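Local coordinates for protein cytosine deaminase (Klebsiella pneumoniae, PDB 4R85) that catalyses the hydrolytic deamination of cytosine, and probably of 5-methylcytosine, which it binds beside an iron(II) ion in an amidohydrolase-fold active site, at residues L336-D339 with D340-C344; A377-D380 with Y381-V384; S84-K87 with A88-T91; T91-D94 with T95-A99; R280-W284 with P285-G289. All coordinates share one frame; numbering follows the deposited sequence.

Contact 1: L336-D339 with D340-C344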
loop_
_atom_site.group_PDB
_atom_site.type_symbol
_atom_site.label_atom_id
_atom_site.label_comp_id
_atom_site.label_asym_id
_atom_site.label_seq_id
_atom_site.Cartn_x
_atom_site.Cartn_y
_atom_site.Cartn_z
ATOM N N LEU A 336 -6.982 -10.247 4.797
ATOM C CA LEU A 336 -6.978 -9.428 6.005
ATOM C C LEU A 336 -7.770 -10.077 7.135
ATOM O O LEU A 336 -8.215 -9.402 8.059
ATOM C CB LEU A 336 -7.500 -8.016 5.709
ATOM C CG LEU A 336 -6.514 -7.188 4.879
ATOM C CD1 LEU A 336 -7.007 -5.755 4.753
ATOM C CD2 LEU A 336 -5.123 -7.222 5.508
ATOM N N GLY A 337 -7.935 -11.395 7.073
ATOM C CA GLY A 337 -8.623 -12.096 8.144
ATOM C C GLY A 337 -7.737 -12.138 9.382
ATOM O O GLY A 337 -6.515 -11.942 9.291
ATOM N N TYR A 338 -8.341 -12.397 10.535
ATOM C CA TYR A 338 -7.598 -12.466 11.794
ATOM C C TYR A 338 -6.449 -13.485 11.746
ATOM O O TYR A 338 -5.315 -13.175 12.110
ATOM C CB TYR A 338 -8.537 -12.802 12.954
ATOM C CG TYR A 338 -7.840 -12.769 14.292
ATOM C CD1 TYR A 338 -7.681 -11.578 14.976
ATOM C CD2 TYR A 338 -7.315 -13.928 14.857
ATOM C CE1 TYR A 338 -7.034 -11.534 16.194
ATOM C CE2 TYR A 338 -6.665 -13.894 16.074
ATOM C CZ TYR A 338 -6.528 -12.694 16.736
ATOM O OH TYR A 338 -5.885 -12.648 17.951
ATOM N N ASP A 339 -6.747 -14.698 11.295
ATOM C CA ASP A 339 -5.719 -15.729 11.180
ATOM C C ASP A 339 -4.645 -15.374 10.157
ATOM O O ASP A 339 -3.461 -15.665 10.374
ATOM C CB ASP A 339 -6.337 -17.091 10.860
ATOM C CG ASP A 339 -6.980 -17.734 12.081
ATOM O OD1 ASP A 339 -7.908 -18.557 11.912
ATOM O OD2 ASP A 339 -6.554 -17.409 13.213
ATOM N N ASP A 340 -5.053 -14.748 9.048
ATOM C CA ASP A 340 -4.101 -14.283 8.039
ATOM C C ASP A 340 -3.073 -13.330 8.671
ATOM O O ASP A 340 -1.870 -13.485 8.492
ATOM C CB ASP A 340 -4.808 -13.527 6.898
ATOM C CG ASP A 340 -5.810 -14.388 6.124
ATOM O OD1 ASP A 340 -5.507 -15.563 5.808
ATOM O OD2 ASP A 340 -6.908 -13.867 5.815
ATOM N N LEU A 341 -3.568 -12.340 9.408
ATOM C CA LEU A 341 -2.717 -11.299 9.992
ATOM C C LEU A 341 -1.751 -11.810 11.067
ATOM O O LEU A 341 -0.647 -11.284 11.213
ATOM C CB LEU A 341 -3.573 -10.141 10.525
ATOM C CG LEU A 341 -4.172 -9.268 9.411
ATOM C CD1 LEU A 341 -5.189 -8.271 9.955
ATOM C CD2 LEU A 341 -3.081 -8.536 8.648
ATOM N N GLN A 342 -2.154 -12.839 11.805
ATOM C CA GLN A 342 -1.296 -13.421 12.833
ATOM C C GLN A 342 -0.057 -14.156 12.307
ATOM O O GLN A 342 0.884 -14.392 13.064
ATOM C CB GLN A 342 -2.093 -14.357 13.740
ATOM C CG GLN A 342 -2.926 -13.630 14.779
ATOM C CD GLN A 342 -3.142 -14.470 16.025
ATOM O OE1 GLN A 342 -3.004 -13.982 17.148
ATOM N NE2 GLN A 342 -3.474 -15.745 15.831
ATOM N N ARG A 343 -0.065 -14.535 11.032
ATOM C CA ARG A 343 1.076 -15.240 10.429
ATOM C C ARG A 343 1.529 -14.618 9.103
ATOM O O ARG A 343 2.226 -15.270 8.318
ATOM C CB ARG A 343 0.756 -16.738 10.222
ATOM C CG ARG A 343 -0.576 -17.059 9.514
ATOM C CD ARG A 343 -0.597 -16.712 8.020
ATOM N NE ARG A 343 0.388 -17.481 7.259
ATOM C CZ ARG A 343 0.084 -18.292 6.252
ATOM N NH1 ARG A 343 1.045 -18.972 5.631
ATOM N NH2 ARG A 343 -1.179 -18.422 5.861
ATOM N N CYS A 344 1.131 -13.376 8.838
ATOM C CA CYS A 344 1.387 -12.779 7.516
ATOM C C CYS A 344 2.867 -12.594 7.196
ATOM O O CYS A 344 3.248 -12.468 6.022
ATOM C CB CYS A 344 0.649 -11.447 7.352
ATOM S SG CYS A 344 1.212 -10.140 8.475
#

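Contact 2: A377-D380 with Y381-V384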
loop_
_atom_site.group_PDB
_atom_site.type_symbol
_atom_site.label_atom_id
_atom_site.label_comp_id
_atom_site.label_asym_id
_atom_site.label_seq_id
_atom_site.Cartn_x
_atom_site.Cartn_y
_atom_site.Cartn_z
ATOM N N ALA A 377 8.170 -3.927 16.545
ATOM C CA ALA A 377 6.807 -4.412 16.736
ATOM C C ALA A 377 6.888 -5.727 17.496
ATOM O O ALA A 377 7.946 -6.348 17.527
ATOM C CB ALA A 377 6.136 -4.623 15.402
ATOM N N GLU A 378 5.781 -6.165 18.094
ATOM C CA GLU A 378 5.820 -7.352 18.952
ATOM C C GLU A 378 5.250 -8.623 18.313
ATOM O O GLU A 378 5.400 -9.712 18.862
ATOM C CB GLU A 378 5.124 -7.085 20.290
ATOM C CG GLU A 378 3.618 -6.950 20.191
ATOM C CD GLU A 378 3.171 -5.517 20.013
ATOM O OE1 GLU A 378 3.770 -4.802 19.177
ATOM O OE2 GLU A 378 2.225 -5.106 20.724
ATOM N N ASN A 379 4.587 -8.478 17.168
ATOM C CA ASN A 379 4.011 -9.621 16.459
ATOM C C ASN A 379 3.759 -9.282 14.984
ATOM O O ASN A 379 3.997 -8.144 14.581
ATOM C CB ASN A 379 2.740 -10.142 17.163
ATOM C CG ASN A 379 1.629 -9.098 17.253
ATOM O OD1 ASN A 379 1.500 -8.229 16.404
ATOM N ND2 ASN A 379 0.807 -9.205 18.289
ATOM N N ASP A 380 3.295 -10.260 14.199
ATOM C CA ASP A 380 3.076 -10.085 12.753
ATOM C C ASP A 380 2.076 -8.968 12.441
ATOM O O ASP A 380 2.305 -8.144 11.562
ATOM C CB ASP A 380 2.544 -11.375 12.111
ATOM C CG ASP A 380 3.591 -12.472 12.005
ATOM O OD1 ASP A 380 4.454 -12.591 12.902
ATOM O OD2 ASP A 380 3.522 -13.241 11.017
ATOM N N TYR A 381 0.956 -8.971 13.156
ATOM C CA TYR A 381 -0.114 -7.998 12.952
ATOM C C TYR A 381 0.370 -6.562 13.122
ATOM O O TYR A 381 0.120 -5.705 12.275
ATOM C CB TYR A 381 -1.252 -8.272 13.935
ATOM C CG TYR A 381 -2.308 -7.194 13.967
ATOM C CD1 TYR A 381 -3.275 -7.116 12.974
ATOM C CD2 TYR A 381 -2.343 -6.255 14.993
ATOM C CE1 TYR A 381 -4.248 -6.140 13.001
ATOM C CE2 TYR A 381 -3.313 -5.272 15.029
ATOM C CZ TYR A 381 -4.266 -5.223 14.028
ATOM O OH TYR A 381 -5.239 -4.252 14.057
ATOM N N GLU A 382 1.060 -6.299 14.227
ATOM C CA GLU A 382 1.578 -4.960 14.475
ATOM C C GLU A 382 2.662 -4.579 13.470
ATOM O O GLU A 382 2.759 -3.421 13.069
ATOM C CB GLU A 382 2.081 -4.839 15.916
ATOM C CG GLU A 382 0.940 -4.828 16.918
ATOM C CD GLU A 382 0.060 -3.592 16.758
ATOM O OE1 GLU A 382 0.617 -2.484 16.613
ATOM O OE2 GLU A 382 -1.180 -3.722 16.767
ATOM N N ALA A 383 3.465 -5.554 13.056
ATOM C CA ALA A 383 4.515 -5.293 12.075
ATOM C C ALA A 383 3.935 -4.712 10.787
ATOM O O ALA A 383 4.417 -3.688 10.294
ATOM C CB ALA A 383 5.324 -6.563 11.789
ATOM N N VAL A 384 2.881 -5.333 10.260
ATOM C CA VAL A 384 2.290 -4.850 9.008
ATOM C C VAL A 384 1.417 -3.606 9.217
ATOM O O VAL A 384 1.392 -2.698 8.372
ATOM C CB VAL A 384 1.537 -5.968 8.213
ATOM C CG1 VAL A 384 0.205 -6.323 8.848
ATOM C CG2 VAL A 384 1.325 -5.527 6.746
#

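Contact 3: S84-K87 with A88-T91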
loop_
_atom_site.group_PDB
_atom_site.type_symbol
_atom_site.label_atom_id
_atom_site.label_comp_id
_atom_site.label_asym_id
_atom_site.label_seq_id
_atom_site.Cartn_x
_atom_site.Cartn_y
_atom_site.Cartn_z
ATOM N N SER A 84 14.127 -2.195 -23.999
ATOM C CA SER A 84 14.906 -2.430 -25.214
ATOM C C SER A 84 15.682 -1.175 -25.653
ATOM O O SER A 84 16.836 -1.260 -26.057
ATOM C CB SER A 84 13.994 -2.936 -26.334
ATOM O OG SER A 84 14.751 -3.244 -27.489
ATOM N N GLN A 85 15.052 -0.009 -25.563
ATOM C CA GLN A 85 15.741 1.253 -25.839
ATOM C C GLN A 85 16.887 1.510 -24.865
ATOM O O GLN A 85 17.957 1.996 -25.258
ATOM C CB GLN A 85 14.766 2.421 -25.731
ATOM C CG GLN A 85 13.682 2.438 -26.771
ATOM C CD GLN A 85 12.748 3.609 -26.564
ATOM O OE1 GLN A 85 11.978 3.627 -25.610
ATOM N NE2 GLN A 85 12.832 4.608 -27.444
ATOM N N ARG A 86 16.639 1.216 -23.591
ATOM C CA ARG A 86 17.610 1.470 -22.533
ATOM C C ARG A 86 18.813 0.543 -22.668
ATOM O O ARG A 86 19.936 0.918 -22.321
ATOM C CB ARG A 86 16.955 1.301 -21.155
ATOM C CG ARG A 86 17.881 1.603 -19.966
ATOM C CD ARG A 86 18.564 2.969 -20.118
ATOM N NE ARG A 86 19.281 3.350 -18.902
ATOM C CZ ARG A 86 20.528 2.978 -18.619
ATOM N NH1 ARG A 86 21.096 3.368 -17.487
ATOM N NH2 ARG A 86 21.206 2.207 -19.461
ATOM N N LYS A 87 18.574 -0.667 -23.177
ATOM C CA LYS A 87 19.640 -1.658 -23.317
ATOM C C LYS A 87 20.777 -1.203 -24.214
ATOM O O LYS A 87 21.902 -1.682 -24.079
ATOM C CB LYS A 87 19.090 -2.997 -23.819
ATOM C CG LYS A 87 18.541 -3.860 -22.714
ATOM C CD LYS A 87 17.405 -4.724 -23.229
ATOM C CE LYS A 87 17.896 -5.940 -23.965
ATOM N NZ LYS A 87 16.749 -6.838 -24.307
ATOM N N ALA A 88 20.484 -0.278 -25.123
ATOM C CA ALA A 88 21.491 0.227 -26.050
ATOM C C ALA A 88 22.576 1.037 -25.343
ATOM O O ALA A 88 23.653 1.242 -25.899
ATOM C CB ALA A 88 20.833 1.057 -27.140
ATOM N N SER A 89 22.300 1.499 -24.124
ATOM C CA SER A 89 23.295 2.254 -23.358
ATOM C C SER A 89 23.703 1.588 -22.037
ATOM O O SER A 89 24.335 2.218 -21.190
ATOM C CB SER A 89 22.821 3.687 -23.106
ATOM O OG SER A 89 21.600 3.705 -22.399
ATOM N N ILE A 90 23.340 0.321 -21.858
ATOM C CA ILE A 90 23.796 -0.413 -20.683
ATOM C C ILE A 90 25.296 -0.662 -20.757
ATOM O O ILE A 90 25.809 -1.102 -21.788
ATOM C CB ILE A 90 23.111 -1.778 -20.556
ATOM C CG1 ILE A 90 21.624 -1.610 -20.276
ATOM C CG2 ILE A 90 23.752 -2.598 -19.440
ATOM C CD1 ILE A 90 20.923 -2.934 -20.119
ATOM N N THR A 91 25.999 -0.360 -19.670
ATOM C CA THR A 91 27.388 -0.775 -19.519
ATOM C C THR A 91 27.503 -1.523 -18.193
ATOM O O THR A 91 26.636 -1.370 -17.319
ATOM C CB THR A 91 28.346 0.414 -19.489
ATOM O OG1 THR A 91 28.149 1.145 -18.275
ATOM C CG2 THR A 91 28.133 1.333 -20.702
HETATM O O HOH W 1 19.604 3.909 -24.146
#

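Contact 4: T91-D94 with T95-A99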
loop_
_atom_site.group_PDB
_atom_site.type_symbol
_atom_site.label_atom_id
_atom_site.label_comp_id
_atom_site.label_asym_id
_atom_site.label_seq_id
_atom_site.Cartn_x
_atom_site.Cartn_y
_atom_site.Cartn_z
ATOM N N THR A 91 25.999 -0.360 -19.670
ATOM C CA THR A 91 27.388 -0.775 -19.519
ATOM C C THR A 91 27.503 -1.523 -18.193
ATOM O O THR A 91 26.636 -1.370 -17.319
ATOM C CB THR A 91 28.346 0.414 -19.489
ATOM O OG1 THR A 91 28.149 1.145 -18.275
ATOM C CG2 THR A 91 28.133 1.333 -20.702
ATOM N N PRO A 92 28.558 -2.343 -18.038
ATOM C CA PRO A 92 28.784 -3.017 -16.753
ATOM C C PRO A 92 28.919 -2.033 -15.588
ATOM O O PRO A 92 28.361 -2.282 -14.527
ATOM C CB PRO A 92 30.102 -3.762 -16.977
ATOM C CG PRO A 92 30.141 -4.011 -18.462
ATOM C CD PRO A 92 29.516 -2.788 -19.072
ATOM N N GLU A 93 29.631 -0.927 -15.779
ATOM C CA GLU A 93 29.804 0.028 -14.685
ATOM C C GLU A 93 28.496 0.745 -14.321
ATOM O O GLU A 93 28.216 0.992 -13.145
ATOM C CB GLU A 93 30.905 1.036 -14.998
ATOM C CG GLU A 93 31.303 1.878 -13.800
ATOM C CD GLU A 93 31.470 1.044 -12.535
ATOM O OE1 GLU A 93 32.246 0.061 -12.554
ATOM O OE2 GLU A 93 30.814 1.369 -11.523
ATOM N N ASP A 94 27.705 1.074 -15.335
ATOM C CA ASP A 94 26.368 1.639 -15.139
ATOM C C ASP A 94 25.487 0.676 -14.335
ATOM O O ASP A 94 24.819 1.068 -13.372
ATOM C CB ASP A 94 25.745 1.937 -16.516
ATOM C CG ASP A 94 24.237 2.136 -16.466
ATOM O OD1 ASP A 94 23.768 2.991 -15.687
ATOM O OD2 ASP A 94 23.524 1.442 -17.227
ATOM N N THR A 95 25.498 -0.590 -14.726
ATOM C CA THR A 95 24.671 -1.590 -14.065
ATOM C C THR A 95 25.106 -1.756 -12.618
ATOM O O THR A 95 24.278 -1.780 -11.705
ATOM C CB THR A 95 24.760 -2.928 -14.801
ATOM O OG1 THR A 95 24.308 -2.743 -16.147
ATOM C CG2 THR A 95 23.906 -4.008 -14.110
ATOM N N ARG A 96 26.414 -1.849 -12.416
ATOM C CA ARG A 96 26.967 -2.033 -11.081
ATOM C C ARG A 96 26.525 -0.939 -10.114
ATOM O O ARG A 96 26.096 -1.228 -8.994
ATOM C CB ARG A 96 28.490 -2.067 -11.147
ATOM C CG ARG A 96 29.162 -2.104 -9.796
ATOM C CD ARG A 96 30.677 -2.105 -9.960
ATOM N NE ARG A 96 31.341 -2.034 -8.667
ATOM C CZ ARG A 96 31.665 -0.895 -8.067
ATOM N NH1 ARG A 96 31.393 0.262 -8.660
ATOM N NH2 ARG A 96 32.261 -0.910 -6.883
ATOM N N GLN A 97 26.624 0.314 -10.556
ATOM C CA GLN A 97 26.291 1.450 -9.703
ATOM C C GLN A 97 24.819 1.476 -9.299
ATOM O O GLN A 97 24.497 1.690 -8.122
ATOM C CB GLN A 97 26.699 2.762 -10.376
ATOM C CG GLN A 97 28.211 2.921 -10.491
ATOM C CD GLN A 97 28.612 4.042 -11.419
ATOM O OE1 GLN A 97 27.792 4.547 -12.189
ATOM N NE2 GLN A 97 29.882 4.441 -11.358
ATOM N N ARG A 98 23.934 1.253 -10.264
ATOM C CA ARG A 98 22.496 1.203 -9.986
ATOM C C ARG A 98 22.117 0.008 -9.110
ATOM O O ARG A 98 21.306 0.126 -8.186
ATOM C CB ARG A 98 21.693 1.167 -11.290
ATOM C CG ARG A 98 21.785 2.458 -12.100
ATOM C CD ARG A 98 20.930 2.402 -13.382
ATOM N NE ARG A 98 21.513 1.532 -14.404
ATOM C CZ ARG A 98 21.151 0.269 -14.624
ATOM N NH1 ARG A 98 20.202 -0.304 -13.894
ATOM N NH2 ARG A 98 21.751 -0.435 -15.575
ATOM N N ALA A 99 22.703 -1.147 -9.404
ATOM C CA ALA A 99 22.417 -2.353 -8.631
ATOM C C ALA A 99 22.850 -2.178 -7.177
ATOM O O ALA A 99 22.123 -2.538 -6.249
ATOM C CB ALA A 99 23.099 -3.560 -9.257
#

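Contact 5: R280-W284 with P285-G289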
loop_
_atom_site.group_PDB
_atom_site.type_symbol
_atom_site.label_atom_id
_atom_site.label_comp_id
_atom_site.label_asym_id
_atom_site.label_seq_id
_atom_site.Cartn_x
_atom_site.Cartn_y
_atom_site.Cartn_z
ATOM N N ARG A 280 -5.040 -3.431 -17.422
ATOM C CA ARG A 280 -4.898 -2.296 -18.351
ATOM C C ARG A 280 -5.685 -2.457 -19.642
ATOM O O ARG A 280 -5.850 -1.498 -20.401
ATOM C CB ARG A 280 -3.424 -2.080 -18.708
ATOM C CG ARG A 280 -2.548 -1.625 -17.535
ATOM C CD ARG A 280 -2.677 -0.120 -17.294
ATOM N NE ARG A 280 -1.835 0.317 -16.184
ATOM C CZ ARG A 280 -1.672 1.583 -15.823
ATOM N NH1 ARG A 280 -2.304 2.547 -16.486
ATOM N NH2 ARG A 280 -0.886 1.884 -14.795
ATOM N N PHE A 281 -6.144 -3.672 -19.915
ATOM C CA PHE A 281 -6.885 -3.924 -21.140
ATOM C C PHE A 281 -8.366 -4.162 -20.873
ATOM O O PHE A 281 -9.122 -4.499 -21.787
ATOM C CB PHE A 281 -6.242 -5.078 -21.912
ATOM C CG PHE A 281 -4.794 -4.830 -22.231
ATOM C CD1 PHE A 281 -3.791 -5.429 -21.485
ATOM C CD2 PHE A 281 -4.442 -3.936 -23.235
ATOM C CE1 PHE A 281 -2.453 -5.167 -21.760
ATOM C CE2 PHE A 281 -3.117 -3.674 -23.518
ATOM C CZ PHE A 281 -2.117 -4.289 -22.784
ATOM N N ASP A 282 -8.770 -3.976 -19.618
ATOM C CA ASP A 282 -10.186 -3.929 -19.265
ATOM C C ASP A 282 -10.667 -2.490 -19.333
ATOM O O ASP A 282 -9.874 -1.553 -19.245
ATOM C CB ASP A 282 -10.404 -4.378 -17.818
ATOM C CG ASP A 282 -10.351 -5.881 -17.637
ATOM O OD1 ASP A 282 -10.461 -6.635 -18.633
ATOM O OD2 ASP A 282 -10.222 -6.303 -16.466
ATOM N N SER A 283 -11.972 -2.310 -19.469
ATOM C CA SER A 283 -12.561 -1.038 -19.090
ATOM C C SER A 283 -13.044 -1.145 -17.640
ATOM O O SER A 283 -12.253 -1.062 -16.690
ATOM C CB SER A 283 -13.701 -0.643 -20.039
ATOM O OG SER A 283 -14.647 -1.686 -20.194
ATOM N N TRP A 284 -14.342 -1.355 -17.481
ATOM C CA TRP A 284 -14.978 -1.384 -16.178
ATOM C C TRP A 284 -16.043 -2.470 -16.242
ATOM O O TRP A 284 -16.763 -2.537 -17.229
ATOM C CB TRP A 284 -15.608 -0.010 -15.890
ATOM C CG TRP A 284 -14.615 1.130 -15.989
ATOM C CD1 TRP A 284 -14.402 1.944 -17.072
ATOM C CD2 TRP A 284 -13.685 1.556 -14.981
ATOM N NE1 TRP A 284 -13.409 2.852 -16.790
ATOM C CE2 TRP A 284 -12.951 2.635 -15.517
ATOM C CE3 TRP A 284 -13.405 1.131 -13.674
ATOM C CZ2 TRP A 284 -11.962 3.310 -14.787
ATOM C CZ3 TRP A 284 -12.414 1.799 -12.951
ATOM C CH2 TRP A 284 -11.706 2.876 -13.515
ATOM N N PRO A 285 -16.126 -3.346 -15.212
ATOM C CA PRO A 285 -15.215 -3.371 -14.054
ATOM C C PRO A 285 -13.790 -3.765 -14.428
ATOM O O PRO A 285 -13.558 -4.391 -15.460
ATOM C CB PRO A 285 -15.832 -4.435 -13.130
ATOM C CG PRO A 285 -16.749 -5.239 -14.007
ATOM C CD PRO A 285 -17.248 -4.290 -15.054
ATOM N N LYS A 286 -12.844 -3.366 -13.596
ATOM C CA LYS A 286 -11.436 -3.562 -13.892
ATOM C C LYS A 286 -10.888 -4.642 -12.982
ATOM O O LYS A 286 -10.944 -4.505 -11.755
ATOM C CB LYS A 286 -10.676 -2.258 -13.670
ATOM C CG LYS A 286 -9.311 -2.232 -14.292
ATOM C CD LYS A 286 -8.745 -0.817 -14.288
ATOM C CE LYS A 286 -9.712 0.194 -14.901
ATOM N NZ LYS A 286 -9.806 0.100 -16.387
ATOM N N ARG A 287 -10.353 -5.711 -13.571
ATOM C CA ARG A 287 -9.843 -6.828 -12.769
ATOM C C ARG A 287 -8.578 -6.461 -11.985
ATOM O O ARG A 287 -7.791 -5.606 -12.399
ATOM C CB ARG A 287 -9.600 -8.081 -13.633
ATOM C CG ARG A 287 -8.264 -8.100 -14.423
ATOM C CD ARG A 287 -8.287 -9.223 -15.476
ATOM N NE ARG A 287 -9.335 -8.956 -16.471
ATOM C CZ ARG A 287 -9.908 -9.880 -17.239
ATOM N NH1 ARG A 287 -9.544 -11.154 -17.146
ATOM N NH2 ARG A 287 -10.852 -9.524 -18.107
ATOM N N ARG A 288 -8.380 -7.119 -10.848
ATOM C CA ARG A 288 -7.180 -6.902 -10.054
ATOM C C ARG A 288 -5.955 -7.444 -10.767
ATOM O O ARG A 288 -4.889 -6.825 -10.727
ATOM C CB ARG A 288 -7.321 -7.576 -8.683
ATOM C CG ARG A 288 -8.385 -6.902 -7.823
ATOM C CD ARG A 288 -8.893 -7.759 -6.622
ATOM N NE ARG A 288 -9.984 -7.008 -6.012
ATOM C CZ ARG A 288 -10.078 -6.686 -4.729
ATOM N NH1 ARG A 288 -9.176 -7.114 -3.851
ATOM N NH2 ARG A 288 -11.103 -5.946 -4.334
ATOM N N GLY A 289 -6.103 -8.630 -11.364
ATOM C CA GLY A 289 -5.045 -9.248 -12.148
ATOM C C GLY A 289 -3.921 -9.900 -11.367
ATOM O O GLY A 289 -2.830 -10.106 -11.897
HETATM O O HOH W 2 -12.890 -7.539 -15.583
#

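Contact 1: L336-D339 with D340-C344
The first turn of helix 338-342 begins at Gly337, its N-cap, which Asp340 and Leu341 meet from three and four residues further on. The amide of Gly337 donates to Asp340 OD2 at 3.0 Å, on the anti lone pair of the carboxylate; the N-H...O angle of 139° shows a bent bond. Asp340 CG lies beside its own backbone N (chi1 -62°), which turns the carboxylate back toward the helix start. Since the cap is a glycine, this is one half of a capping box, the side chain of the third helical residue taking the cap's N-H. The carbonyl of Gly337 is taken by the helix itself: Leu341 N donates to Gly337 O at 3.0 Å.

On another face, Tyr338 and Gln342 lie one turn apart and run at a slant to each other, Tyr338 CE2 to Gln342 CD 3.6 Å, with ring and amide planes 37° apart. Tyr338 also meets Trp70 of the second subunit.

Leu336 precedes the cap, and its CD2 touches Leu341 CD2 at 4.0 Å; both residues also pack on Leu330 of helix 322-332. An apolar pair bracketing a helix start in this spacing is a hydrophobic staple, which commonly accompanies the capping box.

Contact 2: A377-D380 with Y381-V384
Asn379 and Glu382 meet at the N-terminus of helix 380-386, an N-cap in which the asparagine side chain bends over the first turn. Its CG sits between the backbone N and the carbonyl carbon (chi1 60°), a position that swings OD1 back over the first turn, onto the amide of Glu382. Glu382 CG then runs past the same oxygen, at 3.5 Å from Asn379 OD1.

Glu378 also reaches Glu382. The two chains run at a slant to each other, with carboxylate planes 43° apart, and Glu378 OE1 rests against Glu382 CG at 3.6 Å. The OE1 atoms of Glu378 and Glu382, 4.7 Å apart, do not touch; like charges this near would probably disfavour each other, but Glu382 OE1 has its own salt bridge to Arg385 further along the helix.

Ala377 CB packs against the start of Ala383, 4.2 Å from Ala383 CB. Asp380 OD2 is held by a salt bridge to Arg9 and a hydrogen bond from Leu345 N, while Tyr381 sends its hydroxyl to Pro316 O of the second subunit.

The capping bond itself is straight at both ends: Glu382 N to Asn379 OD1 is 2.9 Å, with an N-H...O angle of 171° and the donor nearly along the C=O axis.

Contact 3: S84-K87 with A88-T91
Backbone bonds between Arg86 and Ser89 and between Lys87 and Ile90 carry the chain out of helix 76-87, each spanning three residues where the helix proper would span four. Ser89 N donates to Arg86 O at 3.0 Å, lying 48° out of the carbonyl plane, a steep approach that fits a tightening turn. Lys87 to Ile90 is a type I beta turn, closed by a weak bond of 3.3 Å from Ile90 N to Lys87 O.

Water adds a second polar link. One molecule donates to Gln85 O at 2.8 Å and also bonds Ser89 OG at 2.7 Å, linking Gln85 to Ser89. Ser89 OG lies between its own backbone N and carbonyl carbon (chi1 59°), which sets it beside Arg86 O, 3.2 Å from Ser89 OG.

Apolar contact comes from Lys87 and Ile90, which lie side by side and point the same way; Lys87 CG touches Ile90 CD1 at 3.6 Å.

The charged ends reach further. The Lys87 side chain, about 10 Å from the bound 5-methylcytosine at nearest atoms, pairs through NZ with Asp119, at the end of strand 111-119, and with Glu152. Arg86 meets Glu67 and Asp94, so the turn is tied both to a loop and to helix 92-108, the next helix, onto whose Thr95 Ile90 packs.

Contact 4: T91-D94 with T95-A99
Thr91 O is gripped twice by Thr95, once by the backbone N and once by OG1, each at 2.9 Å. The amide comes in with an N-H...O angle of 160° and belongs to the regular helix, whereas the hydroxyl approaches from above the carbonyl plane. With OG1 beside its own backbone N (chi1 -60°), the threonine can fold its hydroxyl back along the helix to a carbonyl one turn earlier.

Asp94 and Arg98 form a bidentate salt bridge. The arginine comes side-on, its NE to Asp94 OD1 at 3.0 Å and its NH2 to Asp94 OD2 at 3.1 Å, both acceptors close to the guanidinium plane. The match is not mutual, since both nitrogens meet the carboxylate from above its plane, the carboxylate and guanidinium planes being 51° apart. OD2 has a second cationic partner in Arg86, and Arg98 NH1 reaches the carbonyls of Asp60 and Thr62.

All this happens on the first turns of helix 92-108, which Thr91 opens as N-cap: its OG1 accepts from Asp94 N at 3.0 Å, and Pro92 follows as the first helical residue. In this TIM-barrel-type fold the helix belongs to the connection between parallel strands 47-57 and 111-119.

On another side of the helix Glu93 and Arg96 run alongside each other. Glu93 OE2 uses its syn lone pair to take Arg96 NH1 at 3.1 Å, while Arg96 NH2 is bound by Glu137. The same Glu93 OE2 comes within 3.2 Å of Gln97 CG, where the two side chains cross at about a right angle.

Contact 5: R280-W284 with P285-G289
Torsions of Arg287 and Lys286 fold both side chains back onto the residues that precede them: Arg287 CG takes the position between its backbone N and carbonyl carbon (chi1 81°), and the Lys286 chain bends at chi3 and chi4 (-52° and -74°). The backbone reverses through a cis peptide bond between Trp284 and Pro285, a type VIb turn in the loop between helices 271-277 and 293-298.

Asp282 accepts three bonds from Arg287. The guanidinium grips it side-on, Arg287 NE to Asp282 OD2 at 2.8 Å and NH2 to Asp282 OD1 at 3.0 Å, the first bond being nearly straight. Asp282 OD2 also takes Arg287 N on its anti lone pair, at 3.0 Å, so that main chain and side chain of one residue hold the same oxygen.

Lys286 crosses obliquely over one face of Trp284. Its CE stands 3.7 Å from the centroid of the six-membered ring, a CH-pi contact, and NZ lies 4.2 Å from it, a cation-pi contact. Arg292 of the second subunit makes another cation-pi contact with the same tryptophan, placing the loop at the dimer interface. Lys286 NZ ends on Ser283 O at 2.7 Å, and a water donates to Asp282 OD2 and, at 3.2 Å, to Pro285 O.

Along the chain the order is contact 3, contact 4, contact 5, contact 1 and contact 2. Contacts 3 and 4 share Thr91 and have centres 12 Å apart; they are the end of helix 76-87 and the start of helix 92-108, joined by the Arg86-Asp94 salt bridge. Contacts 1 and 2, 11 Å apart between centres, touch where helix 338-342 ends and helix 380-386 begins. Contact 3 lies on the opposite side of the chain's centre from both, its centre about 43 Å from that of contact 1. Contact 5 stands apart, 27 Å from contact 1 by centres. Contacts 1, 2 and 5 reach the second subunit, whereas contacts 3 and 4 do not, so dimer contacts and the turn joining helices 76-87 and 92-108 occupy different regions.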